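Local atomic coordinates of Aar187cp (Eremothecium gossypii, PDB entry 3ZIL), a protein that probably regulates the establishment of sister-chromatid cohesion as the cohesin-associated factor Wpl1, represented here by its all-helical Wap1 domain. Residues F89-I94 with L152-T157. Sequence-based numbering, arbitrary orientation.
Sequences FIADKI and LYIWAT
Asp92 and Ile154 bring the last turn of helix 81-93 up to helix 147-158, the two segment axes 10.2 Å apart and running in roughly the same direction at 36°, the two CA atoms 6.7 Å from each other. Ile154 reaches across with one methyl: CG1 is anti to the carbonyl carbon (chi1 -61°), and the further turn about CB-CG1 puts CD1 3.7 Å from Asp92 CB and 4.1 Å from Ala91 CB. Beside this apolar patch, Asp92 OD1 meets the edge of the Tyr153 ring, close to the ring plane and 3.5 Å from CE2, with carboxylate and ring turned 74° against each other. Over one face of that ring sits Thr157 OG1, kept there by its 2.7 Å hydrogen bond to Tyr153 O. The stronger polar ties of Asp92 lie on the second helix and just before it: OD2 accepts from Tyr150 OH and forms a salt bridge with Lys143, while OD1 is hydrogen-bonded to Tyr158 OH. No hydrogen bond joins the two segments; they meet through van der Waals contact and an aromatic edge, probably electropositive, against a carboxylate whose charge Lys143 probably offsets. Asp92 thus ties the two helices together within the Wap1 domain.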
loop_
_atom_site.group_PDB
_atom_site.type_symbol
_atom_site.label_atom_id
_atom_site.label_comp_id
_atom_site.label_asym_id
_atom_site.label_seq_id
_atom_site.Cartn_x
_atom_site.Cartn_y
_atom_site.Cartn_z
ATOM N N PHE A 89 21.015 6.272 -0.288
ATOM C CA PHE A 89 21.879 5.748 -1.367
ATOM C C PHE A 89 22.839 4.594 -0.913
ATOM O O PHE A 89 22.848 3.536 -1.524
ATOM C CB PHE A 89 22.632 6.895 -2.095
ATOM C CG PHE A 89 23.699 6.406 -3.014
ATOM C CD1 PHE A 89 23.371 5.834 -4.256
ATOM C CD2 PHE A 89 25.030 6.412 -2.609
ATOM C CE1 PHE A 89 24.359 5.354 -5.102
ATOM C CE2 PHE A 89 26.018 5.898 -3.449
ATOM C CZ PHE A 89 25.680 5.368 -4.695
ATOM N N ILE A 90 23.567 4.773 0.207
ATOM C CA ILE A 90 24.397 3.762 0.775
ATOM C C ILE A 90 23.608 2.459 1.025
ATOM O O ILE A 90 24.068 1.348 0.633
ATOM C CB ILE A 90 25.070 4.272 2.079
ATOM C CG1 ILE A 90 26.021 5.402 1.723
ATOM C CG2 ILE A 90 25.691 3.105 2.876
ATOM C CD1 ILE A 90 27.066 4.969 0.713
ATOM N N ALA A 91 22.472 2.558 1.707
ATOM C CA ALA A 91 21.679 1.352 1.990
ATOM C C ALA A 91 21.316 0.650 0.689
ATOM O O ALA A 91 21.374 -0.578 0.593
ATOM C CB ALA A 91 20.397 1.687 2.731
ATOM N N ASP A 92 20.887 1.430 -0.290
ATOM C CA ASP A 92 20.584 0.883 -1.613
ATOM C C ASP A 92 21.815 0.392 -2.433
ATOM O O ASP A 92 21.679 -0.546 -3.172
ATOM C CB ASP A 92 19.788 1.901 -2.389
ATOM C CG ASP A 92 19.166 1.358 -3.682
ATOM O OD1 ASP A 92 18.752 0.168 -3.701
ATOM O OD2 ASP A 92 19.052 2.204 -4.662
ATOM N N LYS A 93 22.987 0.998 -2.286
ATOM C CA LYS A 93 24.127 0.707 -3.158
ATOM C C LYS A 93 24.869 -0.498 -2.601
ATOM O O LYS A 93 25.360 -1.295 -3.381
ATOM C CB LYS A 93 25.092 1.908 -3.191
ATOM C CG LYS A 93 26.141 1.828 -4.288
ATOM C CD LYS A 93 25.546 1.609 -5.681
ATOM C CE LYS A 93 26.627 1.012 -6.565
ATOM N NZ LYS A 93 26.426 1.548 -7.926
ATOM N N ILE A 94 24.900 -0.672 -1.267
ATOM C CA ILE A 94 25.643 -1.799 -0.653
ATOM C C ILE A 94 24.830 -2.273 0.491
ATOM O O ILE A 94 25.202 -2.070 1.685
ATOM C CB ILE A 94 27.052 -1.385 -0.131
ATOM C CG1 ILE A 94 26.929 -0.103 0.749
ATOM C CG2 ILE A 94 28.037 -1.233 -1.329
ATOM C CD1 ILE A 94 28.192 0.223 1.600
ATOM N N LEU A 152 10.826 5.652 1.229
ATOM C CA LEU A 152 9.749 4.648 0.816
ATOM C C LEU A 152 10.369 3.406 0.084
ATOM O O LEU A 152 10.066 2.243 0.392
ATOM C CB LEU A 152 8.743 5.311 -0.152
ATOM C CG LEU A 152 7.762 6.323 0.515
ATOM C CD1 LEU A 152 7.091 7.146 -0.572
ATOM C CD2 LEU A 152 6.660 5.620 1.387
ATOM N N TYR A 153 11.239 3.720 -0.888
ATOM C CA TYR A 153 11.934 2.684 -1.658
ATOM C C TYR A 153 12.792 1.758 -0.784
ATOM O O TYR A 153 12.699 0.579 -0.897
ATOM C CB TYR A 153 12.816 3.307 -2.748
ATOM C CG TYR A 153 13.473 2.275 -3.623
ATOM C CD1 TYR A 153 12.747 1.650 -4.664
ATOM C CD2 TYR A 153 14.790 1.893 -3.396
ATOM C CE1 TYR A 153 13.335 0.713 -5.475
ATOM C CE2 TYR A 153 15.369 0.934 -4.177
ATOM C CZ TYR A 153 14.645 0.365 -5.213
ATOM O OH TYR A 153 15.278 -0.610 -5.958
ATOM N N ILE A 154 13.641 2.321 0.089
ATOM C CA ILE A 154 14.436 1.513 0.938
ATOM C C ILE A 154 13.555 0.609 1.787
ATOM O O ILE A 154 13.857 -0.592 1.953
ATOM C CB ILE A 154 15.332 2.366 1.887
ATOM C CG1 ILE A 154 16.281 3.222 1.073
ATOM C CG2 ILE A 154 15.997 1.429 2.912
ATOM C CD1 ILE A 154 17.241 2.303 0.254
ATOM N N TRP A 155 12.533 1.217 2.403
ATOM C CA TRP A 155 11.657 0.552 3.334
ATOM C C TRP A 155 10.957 -0.602 2.673
ATOM O O TRP A 155 10.915 -1.702 3.232
ATOM C CB TRP A 155 10.607 1.587 3.800
ATOM C CG TRP A 155 9.673 1.091 4.894
ATOM C CD1 TRP A 155 9.545 -0.224 5.434
ATOM C CD2 TRP A 155 8.652 1.888 5.575
ATOM N NE1 TRP A 155 8.539 -0.275 6.375
ATOM C CE2 TRP A 155 7.926 0.959 6.470
ATOM C CE3 TRP A 155 8.226 3.226 5.477
ATOM C CZ2 TRP A 155 6.938 1.407 7.301
ATOM C CZ3 TRP A 155 7.198 3.661 6.294
ATOM C CH2 TRP A 155 6.578 2.766 7.209
ATOM N N ALA A 156 10.455 -0.410 1.451
ATOM C CA ALA A 156 9.672 -1.470 0.825
ATOM C C ALA A 156 10.670 -2.469 0.221
ATOM O O ALA A 156 10.328 -3.631 0.042
ATOM C CB ALA A 156 8.855 -0.955 -0.274
ATOM N N THR A 157 11.897 -2.057 -0.036
ATOM C CA THR A 157 12.772 -2.995 -0.839
ATOM C C THR A 157 13.579 -3.908 0.091
ATOM O O THR A 157 13.807 -5.071 -0.199
ATOM C CB THR A 157 13.726 -2.244 -1.802
ATOM O OG1 THR A 157 12.967 -1.429 -2.680
ATOM C CG2 THR A 157 14.668 -3.219 -2.655
#